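Local coordinates for protein amidohydrolase (Staphylococcus aureus, PDB 3NUR) that probably hydrolyses carbon–nitrogen bonds other than peptide bonds, as a metal-binding TIM-barrel enzyme of the amidohydrolase family, at residues I311-D316 / V327-L332; T26-Y31 / T289-L294; G252-F257 / P297-V302; F81-D86 / P126-G131. All coordinates share one frame; numbering follows the deposited sequence.

Contact 1. Residues I311-D316 / V327-L332; sequences ILYAAD and VFLDEL. With CA (calcium ion), chain B.
Where the last part of the TIM barrel runs on toward the metal site, Tyr313 of 311-316 leans outward against segment 327-332, and Phe328 and Leu329 receive its ring. Leu329 lies over one face: its CD1 stands 4.0 Å from the centroid of the Tyr313 ring and only 10° off the normal, a CH-pi contact. The other methyl lies near the rim, with Leu329 CD2 3.9 Å from Tyr313 CE1. Phe328 comes instead to the edge near the hydroxyl, where its CB is 3.5 Å from Tyr313 OH. With CG anti to the backbone N (chi1 176°), Phe328 carries its own ring edge alongside that oxygen. Tyrosine suits the place because its flat ring takes a branched leucine while its hydroxyl, buried among carbon atoms, hydrogen-bonds to the carbonyl of Leu325. A type I turn from Phe328 to Glu331 presents the two apolar side chains together. Three residues beyond Tyr313, Asp316 binds calcium through OD1 at 2.1 Å, joined by Glu28, His30 and His192. A carboxylate ligand from the end of the barrel, beside histidines from earlier strands, is typical of the amidohydrolase metal centre.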
# COMPACT_ATOMS: atom_id res chain seq x y z
N ILE A 311 -3.17 -11.17 -6.67
CA ILE A 311 -1.86 -11.05 -6.04
C ILE A 311 -0.90 -10.21 -6.89
O ILE A 311 -0.72 -10.48 -8.08
CB ILE A 311 -1.26 -12.44 -5.68
CG1 ILE A 311 -2.23 -13.25 -4.76
CG2 ILE A 311 0.13 -12.33 -5.05
CD1 ILE A 311 -1.88 -14.74 -4.66
N LEU A 312 -0.29 -9.21 -6.26
CA LEU A 312 0.71 -8.35 -6.90
C LEU A 312 2.05 -8.56 -6.21
O LEU A 312 2.07 -9.03 -5.09
CB LEU A 312 0.30 -6.86 -6.80
CG LEU A 312 -1.03 -6.47 -7.42
CD1 LEU A 312 -1.37 -5.00 -7.09
CD2 LEU A 312 -1.05 -6.71 -8.92
N TYR A 313 3.16 -8.26 -6.90
CA TYR A 313 4.49 -8.45 -6.33
C TYR A 313 5.00 -7.16 -5.69
O TYR A 313 4.56 -6.08 -6.07
CB TYR A 313 5.44 -9.02 -7.40
CG TYR A 313 6.52 -9.95 -6.88
CD1 TYR A 313 6.27 -10.80 -5.80
CD2 TYR A 313 7.76 -10.02 -7.50
CE1 TYR A 313 7.25 -11.70 -5.36
CE2 TYR A 313 8.74 -10.92 -7.07
CZ TYR A 313 8.48 -11.75 -5.99
OH TYR A 313 9.45 -12.61 -5.55
N ALA A 314 5.85 -7.28 -4.68
CA ALA A 314 6.39 -6.12 -3.93
C ALA A 314 7.55 -6.57 -3.08
O ALA A 314 7.52 -7.68 -2.55
CB ALA A 314 5.30 -5.51 -3.05
N ALA A 315 8.55 -5.69 -2.90
CA ALA A 315 9.76 -5.99 -2.13
C ALA A 315 9.90 -5.20 -0.83
O ALA A 315 10.73 -5.57 -0.00
CB ALA A 315 10.99 -5.71 -2.99
N ASP A 316 9.20 -4.06 -0.70
CA ASP A 316 9.37 -3.11 0.43
C ASP A 316 10.78 -2.48 0.36
O ASP A 316 11.37 -2.09 1.38
CB ASP A 316 9.07 -3.75 1.81
CG ASP A 316 8.64 -2.74 2.86
OD1 ASP A 316 8.22 -1.62 2.46
OD2 ASP A 316 8.80 -3.04 4.08
N VAL A 327 13.82 -15.08 -7.62
CA VAL A 327 13.64 -16.53 -7.75
C VAL A 327 12.47 -17.09 -6.93
O VAL A 327 12.07 -18.23 -7.15
CB VAL A 327 14.97 -17.32 -7.49
CG1 VAL A 327 16.07 -16.91 -8.48
CG2 VAL A 327 15.45 -17.17 -6.05
N PHE A 328 11.91 -16.30 -6.00
CA PHE A 328 10.83 -16.75 -5.11
C PHE A 328 9.64 -17.33 -5.84
O PHE A 328 9.13 -18.38 -5.44
CB PHE A 328 10.39 -15.64 -4.15
CG PHE A 328 9.23 -15.97 -3.24
CD1 PHE A 328 9.35 -16.94 -2.25
CD2 PHE A 328 8.01 -15.29 -3.36
CE1 PHE A 328 8.27 -17.25 -1.41
CE2 PHE A 328 6.95 -15.57 -2.48
CZ PHE A 328 7.09 -16.54 -1.51
N LEU A 329 9.22 -16.69 -6.93
CA LEU A 329 8.05 -17.18 -7.69
C LEU A 329 8.28 -18.54 -8.36
O LEU A 329 7.31 -19.18 -8.77
CB LEU A 329 7.51 -16.11 -8.66
CG LEU A 329 7.11 -14.78 -8.03
CD1 LEU A 329 6.75 -13.76 -9.09
CD2 LEU A 329 5.95 -14.94 -7.03
N ASP A 330 9.54 -18.99 -8.43
CA ASP A 330 9.89 -20.30 -9.00
C ASP A 330 9.82 -21.43 -7.94
O ASP A 330 9.99 -22.60 -8.30
CB ASP A 330 11.30 -20.23 -9.60
CG ASP A 330 11.39 -19.30 -10.79
OD1 ASP A 330 10.40 -19.23 -11.56
OD2 ASP A 330 12.43 -18.65 -10.96
N GLU A 331 9.61 -21.09 -6.65
CA GLU A 331 9.64 -22.06 -5.55
C GLU A 331 8.26 -22.35 -4.97
O GLU A 331 8.16 -22.89 -3.86
CB GLU A 331 10.56 -21.53 -4.42
CG GLU A 331 11.92 -21.04 -4.90
CD GLU A 331 12.89 -20.64 -3.80
OE1 GLU A 331 14.11 -20.68 -4.05
OE2 GLU A 331 12.43 -20.27 -2.69
N LEU A 332 7.21 -21.97 -5.68
CA LEU A 332 5.86 -22.09 -5.14
C LEU A 332 4.96 -23.11 -5.83
O LEU A 332 3.76 -23.17 -5.52
CB LEU A 332 5.19 -20.70 -5.13
CG LEU A 332 5.92 -19.56 -4.38
CD1 LEU A 332 5.31 -18.23 -4.72
CD2 LEU A 332 5.88 -19.77 -2.85
CA CA B . 6.54 -0.52 3.16
O HOH W 1 6.47 -1.95 4.81
O HOH W 2 7.53 0.76 4.73

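Contact 2. Residues T26-Y31 / T289-L294; sequences TFEEHY and TPSGML. With CA (calcium ion), chain B.
Glu28 reaches across to Ser291 and lays its carboxylate against the serine hydroxyl. Ser291 OG donates to Glu28 OE2 over 2.6 Å, approaching from above the carboxylate plane, 37° out of it. The other oxygen, Glu28 OE1, binds the calcium ion at 2.1 Å, which divides the work of the group: one oxygen for the metal, one for the protein. Glu28 CG is anti to the backbone N (chi1 -163°) and the chain stays extended beyond, giving the length needed to span both partners. Serine fits opposite because its short arm holds the hydroxyl close to the backbone, and the same OG accepts from the backbone N of His253. Two residues along the strand, His30 adds NE2 to the metal at 2.3 Å; two waters, Asp316 and His192 complete the site. Nearer the backbone corner at Phe27 the contact turns apolar, with Thr289 CG2 4.3 Å from Phe27 CB, while Thr289 OG1 pairs with Tyr190. A type I' turn from Pro290 to Met293 places Ser291 and Gly292 at positive phi, a conformation that glycine adopts easily. Ser291 is thus a second-shell residue that, with the metal bond, probably helps to fix the rotation of a first-shell ligand, and its hydrogen bond probably draws negative charge toward OE2, tempering what OE1 offers the metal.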
# COMPACT_ATOMS: atom_id res chain seq x y z
N THR A 26 6.95 -4.13 -9.22
CA THR A 26 6.91 -4.20 -7.75
C THR A 26 6.10 -3.00 -7.20
O THR A 26 6.29 -1.86 -7.65
CB THR A 26 8.29 -4.44 -7.14
OG1 THR A 26 9.17 -3.43 -7.60
CG2 THR A 26 8.88 -5.84 -7.45
N PHE A 27 5.19 -3.28 -6.26
CA PHE A 27 4.19 -2.30 -5.82
C PHE A 27 4.39 -1.52 -4.52
O PHE A 27 3.64 -0.57 -4.26
CB PHE A 27 2.80 -2.93 -5.88
CG PHE A 27 2.21 -2.98 -7.27
CD1 PHE A 27 1.30 -2.02 -7.68
CD2 PHE A 27 2.56 -3.99 -8.16
CE1 PHE A 27 0.75 -2.05 -8.96
CE2 PHE A 27 1.99 -4.05 -9.44
CZ PHE A 27 1.09 -3.08 -9.83
N GLU A 28 5.33 -1.95 -3.66
CA GLU A 28 5.53 -1.26 -2.38
C GLU A 28 6.98 -0.91 -2.27
O GLU A 28 7.74 -1.61 -1.63
CB GLU A 28 5.04 -2.13 -1.20
CG GLU A 28 4.82 -1.33 0.08
CD GLU A 28 4.59 -2.20 1.29
OE1 GLU A 28 5.39 -2.10 2.25
OE2 GLU A 28 3.64 -3.02 1.28
N GLU A 29 7.40 0.11 -3.02
CA GLU A 29 8.81 0.50 -3.13
C GLU A 29 8.87 1.96 -2.75
O GLU A 29 8.10 2.77 -3.29
CB GLU A 29 9.27 0.23 -4.58
CG GLU A 29 8.77 -1.13 -5.12
CD GLU A 29 8.99 -2.37 -4.25
OE1 GLU A 29 10.10 -2.53 -3.70
OE2 GLU A 29 8.04 -3.18 -4.12
N HIS A 30 9.75 2.29 -1.79
CA HIS A 30 9.75 3.61 -1.17
C HIS A 30 10.87 4.55 -1.49
O HIS A 30 12.00 4.14 -1.75
CB HIS A 30 9.63 3.45 0.35
CG HIS A 30 8.45 2.63 0.79
ND1 HIS A 30 7.15 3.10 0.63
CD2 HIS A 30 8.41 1.42 1.39
CE1 HIS A 30 6.36 2.16 1.12
NE2 HIS A 30 7.07 1.12 1.58
N TYR A 31 10.56 5.83 -1.36
CA TYR A 31 11.54 6.90 -1.49
C TYR A 31 11.26 7.95 -0.42
O TYR A 31 10.13 8.06 0.05
CB TYR A 31 11.50 7.54 -2.91
CG TYR A 31 10.34 8.49 -3.11
CD1 TYR A 31 9.07 8.02 -3.41
CD2 TYR A 31 10.49 9.86 -2.88
CE1 TYR A 31 7.99 8.88 -3.54
CE2 TYR A 31 9.41 10.73 -3.00
CZ TYR A 31 8.16 10.23 -3.32
OH TYR A 31 7.08 11.06 -3.43
N THR A 289 -0.22 -7.91 -1.61
CA THR A 289 1.20 -8.04 -1.93
C THR A 289 1.97 -8.67 -0.76
O THR A 289 1.47 -8.64 0.37
CB THR A 289 1.88 -6.68 -2.35
OG1 THR A 289 2.49 -6.04 -1.21
CG2 THR A 289 0.98 -5.74 -3.15
N PRO A 290 3.20 -9.19 -1.00
CA PRO A 290 3.98 -9.79 0.09
C PRO A 290 4.79 -8.77 0.89
O PRO A 290 5.32 -9.12 1.94
CB PRO A 290 4.98 -10.70 -0.65
CG PRO A 290 4.68 -10.58 -2.11
CD PRO A 290 3.88 -9.36 -2.31
N SER A 291 4.99 -7.53 0.35
CA SER A 291 5.88 -6.52 0.96
C SER A 291 7.26 -7.10 1.32
O SER A 291 7.75 -6.88 2.43
CB SER A 291 5.25 -5.90 2.20
OG SER A 291 3.91 -5.49 1.97
N GLY A 292 7.85 -7.89 0.42
CA GLY A 292 9.17 -8.48 0.62
C GLY A 292 9.24 -9.60 1.65
O GLY A 292 10.35 -10.03 2.01
N MSE A 293 8.08 -10.10 2.13
CA MSE A 293 8.04 -11.21 3.10
C MSE A 293 7.85 -12.48 2.25
O MSE A 293 6.73 -12.88 1.97
CB MSE A 293 6.87 -11.05 4.10
CG MSE A 293 7.03 -9.87 5.05
SE MSE A 293 5.34 -9.53 6.03
CE MSE A 293 4.84 -11.29 6.54
N LEU A 294 8.96 -13.05 1.77
CA LEU A 294 8.93 -14.13 0.80
C LEU A 294 8.83 -15.48 1.46
O LEU A 294 9.79 -16.25 1.50
CB LEU A 294 10.10 -13.98 -0.19
CG LEU A 294 10.24 -12.59 -0.87
CD1 LEU A 294 11.39 -12.59 -1.86
CD2 LEU A 294 8.94 -12.14 -1.53
CA CA B . 6.54 -0.52 3.16
O HOH W 1 6.47 -1.95 4.81
O HOH W 2 7.53 0.76 4.73

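Contact 3. Residues G252-F257 / P297-V302; sequences GHWGEF and PQFDLV
Trp254 presses one face of its indole on the helix 297-302, and the indole packs tightly at the five-membered ring. There Gln298 CB sits 3.6 Å from the ring centroid, 18° off the normal, in a CH-pi contact. Farther along the same face lies the backbone of Phe299, whose CB is 3.6 Å from Trp254 CH2; that indole corner in turn meets the Phe299 ring at its edge. Val302, one helical turn on from Gln298, closes the contact with CG2 3.3 Å from the carbonyl O of Trp254 and 3.9 Å from Trp254 CE3. Tryptophan suits the place because one broad plate can span three side chains of a helix, while its NE1 is satisfied by the carbonyl of Met293. The looser side belongs to Gln298, which is partly exposed: its chain bends at chi2 (76°), so only the aliphatic root rests on the ring while the amide leads away and OE1 bonds to Thr295. Gly255, at phi 101°, lets the loop turn tightly behind the tryptophan. Running on from strand 249-251 toward helix 262-268, this loop lies against helix 296-306; on its other flank, His253 ND1 hydrogen-bonds to Glu256 OE2, while Glu256 OE1 hydrogen-bonds to His225 of helix 223-237.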
# COMPACT_ATOMS: atom_id res chain seq x y z
N GLY A 252 -0.53 -4.71 1.65
CA GLY A 252 0.69 -5.49 1.71
C GLY A 252 0.71 -6.50 2.83
O GLY A 252 -0.34 -6.86 3.37
N HIS A 253 1.91 -7.00 3.15
CA HIS A 253 2.16 -7.97 4.22
C HIS A 253 1.16 -9.12 4.20
O HIS A 253 0.65 -9.54 5.26
CB HIS A 253 2.27 -7.25 5.57
CG HIS A 253 3.20 -6.07 5.48
ND1 HIS A 253 2.72 -4.80 5.19
CD2 HIS A 253 4.55 -6.04 5.50
CE1 HIS A 253 3.80 -4.03 5.07
NE2 HIS A 253 4.91 -4.73 5.27
N TRP A 254 0.94 -9.66 2.98
CA TRP A 254 0.06 -10.80 2.73
C TRP A 254 -1.41 -10.57 3.15
O TRP A 254 -2.14 -11.53 3.44
CB TRP A 254 0.65 -12.09 3.36
CG TRP A 254 1.94 -12.55 2.73
CD1 TRP A 254 3.15 -12.70 3.35
CD2 TRP A 254 2.13 -12.99 1.37
NE1 TRP A 254 4.08 -13.18 2.46
CE2 TRP A 254 3.48 -13.39 1.24
CE3 TRP A 254 1.27 -13.11 0.26
CZ2 TRP A 254 4.00 -13.90 0.04
CZ3 TRP A 254 1.80 -13.55 -0.95
CH2 TRP A 254 3.15 -13.94 -1.05
N GLY A 255 -1.84 -9.32 3.15
CA GLY A 255 -3.22 -9.00 3.52
C GLY A 255 -3.43 -8.48 4.92
O GLY A 255 -4.59 -8.31 5.34
N GLU A 256 -2.32 -8.19 5.67
CA GLU A 256 -2.43 -7.56 7.00
C GLU A 256 -3.39 -8.32 7.92
O GLU A 256 -4.23 -7.71 8.60
CB GLU A 256 -2.86 -6.08 6.83
CG GLU A 256 -2.02 -5.31 5.81
CD GLU A 256 -0.58 -4.97 6.18
OE1 GLU A 256 -0.10 -5.45 7.23
OE2 GLU A 256 0.04 -4.17 5.45
N PHE A 257 -3.23 -9.66 7.92
CA PHE A 257 -3.96 -10.70 8.67
C PHE A 257 -5.34 -11.03 8.14
O PHE A 257 -5.89 -12.07 8.53
CB PHE A 257 -4.10 -10.34 10.15
CG PHE A 257 -2.81 -10.31 10.93
CD1 PHE A 257 -2.36 -11.45 11.59
CD2 PHE A 257 -2.09 -9.13 11.06
CE1 PHE A 257 -1.20 -11.41 12.36
CE2 PHE A 257 -0.93 -9.09 11.82
CZ PHE A 257 -0.51 -10.22 12.49
N PRO A 297 4.09 -20.39 3.29
CA PRO A 297 2.78 -20.66 3.92
C PRO A 297 1.73 -19.55 3.77
O PRO A 297 0.56 -19.85 3.53
CB PRO A 297 3.15 -20.96 5.38
CG PRO A 297 4.62 -21.39 5.32
CD PRO A 297 5.20 -20.52 4.26
N GLN A 298 2.16 -18.29 3.84
CA GLN A 298 1.28 -17.12 3.69
C GLN A 298 0.85 -17.00 2.23
O GLN A 298 -0.32 -16.74 1.97
CB GLN A 298 1.98 -15.84 4.17
CG GLN A 298 2.13 -15.76 5.70
CD GLN A 298 3.22 -16.65 6.26
OE1 GLN A 298 4.15 -17.06 5.55
NE2 GLN A 298 3.07 -17.07 7.52
N PHE A 299 1.78 -17.25 1.28
CA PHE A 299 1.42 -17.23 -0.15
C PHE A 299 0.31 -18.25 -0.41
O PHE A 299 -0.70 -17.91 -1.03
CB PHE A 299 2.62 -17.54 -1.07
CG PHE A 299 2.17 -17.74 -2.50
CD1 PHE A 299 1.89 -16.64 -3.31
CD2 PHE A 299 1.94 -19.02 -3.00
CE1 PHE A 299 1.38 -16.83 -4.60
CE2 PHE A 299 1.43 -19.20 -4.28
CZ PHE A 299 1.16 -18.10 -5.08
N ASP A 300 0.49 -19.50 0.08
CA ASP A 300 -0.52 -20.56 -0.12
C ASP A 300 -1.88 -20.17 0.44
O ASP A 300 -2.89 -20.41 -0.22
CB ASP A 300 -0.05 -21.89 0.49
CG ASP A 300 1.18 -22.49 -0.18
OD1 ASP A 300 1.51 -22.06 -1.31
OD2 ASP A 300 1.83 -23.34 0.45
N LEU A 301 -1.91 -19.55 1.64
CA LEU A 301 -3.18 -19.12 2.24
C LEU A 301 -3.87 -18.07 1.37
O LEU A 301 -5.07 -18.18 1.08
CB LEU A 301 -2.92 -18.54 3.65
CG LEU A 301 -4.15 -17.93 4.37
CD1 LEU A 301 -5.04 -19.02 4.92
CD2 LEU A 301 -3.70 -17.02 5.50
N VAL A 302 -3.11 -17.06 0.93
CA VAL A 302 -3.62 -15.95 0.12
C VAL A 302 -4.12 -16.47 -1.22
O VAL A 302 -5.22 -16.11 -1.64
CB VAL A 302 -2.53 -14.83 -0.00
CG1 VAL A 302 -2.86 -13.83 -1.11
CG2 VAL A 302 -2.32 -14.12 1.34

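Contact 4. Residues F81-D86 / P126-G131; sequences FMNNQD and PNRFVG
Arg128 and Asn83 meet with their flat groups nearly coplanar, the amide and guanidinium planes only 8° apart. The guanidinium comes end-on, so that NH1 and NH2 both grip a single oxygen: each lies 2.9 Å from Asn83 OD1. The two bonds differ in approach, NH2 lying almost in line with the carbonyl (170°) and NH1 in the carbonyl plane, on a lone pair. Asparagine suits this place because its short side chain offers a carbonyl that both nitrogens can share. Arginine serves more than this partner: NH2 also bonds to the carbonyl of Val87 and NE to that of Gln88, so the guanidinium joins the helix to the start of the neighbouring strand. Met82, a selenomethionine, slides past Arg128 in the opposite direction, its CB 3.6 Å from Arg128 NH2. A bend at chi3 (66°) turns its methyl toward the backbone of Arg128, CE lying 3.3 Å from Arg128 O. Its selenium stands obliquely to the Phe129 ring, 3.6 Å from CE1, in a Met-aromatic contact. The long flexible chain thus fills the buried side between helix and strand, while Asn83 takes the exposed rim. A helix packed across the outside of parallel strands 87-94 and 129-131, with its polar pair at the solvent edge, is typical of the outer layer of a TIM barrel.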
# COMPACT_ATOMS: atom_id res chain seq x y z
N PHE A 81 19.69 -2.98 -7.36
CA PHE A 81 18.76 -3.93 -6.76
C PHE A 81 17.76 -4.43 -7.79
O PHE A 81 17.58 -5.64 -7.92
CB PHE A 81 18.04 -3.33 -5.53
CG PHE A 81 16.94 -4.23 -4.99
CD1 PHE A 81 17.24 -5.27 -4.10
CD2 PHE A 81 15.62 -4.06 -5.39
CE1 PHE A 81 16.23 -6.12 -3.63
CE2 PHE A 81 14.61 -4.91 -4.91
CZ PHE A 81 14.93 -5.93 -4.04
N MSE A 82 17.11 -3.52 -8.53
CA MSE A 82 16.11 -3.89 -9.52
C MSE A 82 16.67 -4.80 -10.61
O MSE A 82 16.07 -5.84 -10.90
CB MSE A 82 15.49 -2.65 -10.15
CG MSE A 82 14.68 -1.83 -9.14
SE MSE A 82 14.34 -0.07 -9.84
CE MSE A 82 13.21 -0.51 -11.35
N ASN A 83 17.86 -4.43 -11.18
CA ASN A 83 18.49 -5.22 -12.23
C ASN A 83 18.88 -6.61 -11.77
O ASN A 83 18.61 -7.57 -12.48
CB ASN A 83 19.69 -4.50 -12.83
CG ASN A 83 19.30 -3.32 -13.70
OD1 ASN A 83 18.12 -2.96 -13.86
ND2 ASN A 83 20.28 -2.64 -14.25
N ASN A 84 19.45 -6.72 -10.57
CA ASN A 84 19.85 -8.01 -10.01
C ASN A 84 18.67 -8.91 -9.65
O ASN A 84 18.82 -10.13 -9.61
CB ASN A 84 20.73 -7.81 -8.78
CG ASN A 84 22.08 -7.18 -9.07
OD1 ASN A 84 22.49 -6.98 -10.22
ND2 ASN A 84 22.78 -6.81 -8.02
N GLN A 85 17.52 -8.29 -9.34
CA GLN A 85 16.31 -9.04 -8.94
C GLN A 85 15.24 -9.16 -10.02
O GLN A 85 14.10 -9.55 -9.73
CB GLN A 85 15.73 -8.48 -7.63
CG GLN A 85 16.69 -8.56 -6.43
CD GLN A 85 17.16 -9.96 -6.06
OE1 GLN A 85 16.44 -10.95 -6.20
NE2 GLN A 85 18.38 -10.05 -5.54
N ASP A 86 15.60 -8.82 -11.28
CA ASP A 86 14.71 -8.91 -12.44
C ASP A 86 13.44 -8.05 -12.31
O ASP A 86 12.36 -8.46 -12.75
CB ASP A 86 14.39 -10.39 -12.79
CG ASP A 86 15.57 -11.21 -13.30
OD1 ASP A 86 16.55 -10.60 -13.80
OD2 ASP A 86 15.51 -12.45 -13.21
N PRO A 126 11.66 6.92 -17.39
CA PRO A 126 10.23 6.57 -17.52
C PRO A 126 9.91 5.11 -17.74
O PRO A 126 8.75 4.72 -17.58
CB PRO A 126 9.77 7.40 -18.73
CG PRO A 126 11.01 7.55 -19.55
CD PRO A 126 12.07 7.81 -18.50
N ASN A 127 10.89 4.33 -18.18
CA ASN A 127 10.67 2.91 -18.43
C ASN A 127 10.84 2.06 -17.17
O ASN A 127 10.44 0.90 -17.18
CB ASN A 127 11.61 2.42 -19.53
CG ASN A 127 11.38 3.10 -20.86
OD1 ASN A 127 12.23 3.85 -21.35
ND2 ASN A 127 10.21 2.92 -21.44
N ARG A 128 11.39 2.64 -16.09
CA ARG A 128 11.66 1.85 -14.88
C ARG A 128 10.82 2.19 -13.68
O ARG A 128 10.87 1.48 -12.67
CB ARG A 128 13.16 1.95 -14.50
CG ARG A 128 14.17 1.63 -15.61
CD ARG A 128 14.08 0.20 -16.18
NE ARG A 128 14.19 -0.86 -15.16
CZ ARG A 128 15.34 -1.34 -14.69
NH1 ARG A 128 16.51 -0.87 -15.14
NH2 ARG A 128 15.34 -2.31 -13.78
N PHE A 129 10.09 3.30 -13.75
CA PHE A 129 9.31 3.78 -12.61
C PHE A 129 7.94 4.27 -12.98
O PHE A 129 7.72 4.81 -14.07
CB PHE A 129 10.08 4.88 -11.86
CG PHE A 129 11.44 4.46 -11.37
CD1 PHE A 129 11.57 3.60 -10.27
CD2 PHE A 129 12.59 4.88 -12.02
CE1 PHE A 129 12.83 3.19 -9.84
CE2 PHE A 129 13.85 4.48 -11.58
CZ PHE A 129 13.97 3.65 -10.48
N VAL A 130 7.02 4.08 -12.05
CA VAL A 130 5.64 4.56 -12.11
C VAL A 130 5.42 5.23 -10.73
O VAL A 130 5.95 4.76 -9.72
CB VAL A 130 4.65 3.40 -12.41
CG1 VAL A 130 3.21 3.81 -12.13
CG2 VAL A 130 4.78 2.94 -13.86
N GLY A 131 4.67 6.33 -10.70
CA GLY A 131 4.46 7.00 -9.42
C GLY A 131 3.11 6.79 -8.78
O GLY A 131 2.09 6.69 -9.46

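From the N terminus, strand 24-31 supplies the first half of contact 2, which waits some 260 residues for its partner and joins the first strand to the loop after strand 286-288, with 311-316 running between strands 286-288 and 24-31. Contact 4 falls wholly within that span, joining helix 75-84 to strand 129-131 on the outer wall. Contact 3 opens at 252-257 before 289-294 arrives and closes after it at 297-302, so contacts 2 and 3 cross; Trp254 NE1 to Met293 O and His253 N to Ser291 OG bind them together. Contact 1 follows both in series as a short local closure. Its 311-316 touches strand 24-31 through Tyr313 and Ala315, and contacts 1 and 2 share the calcium ion.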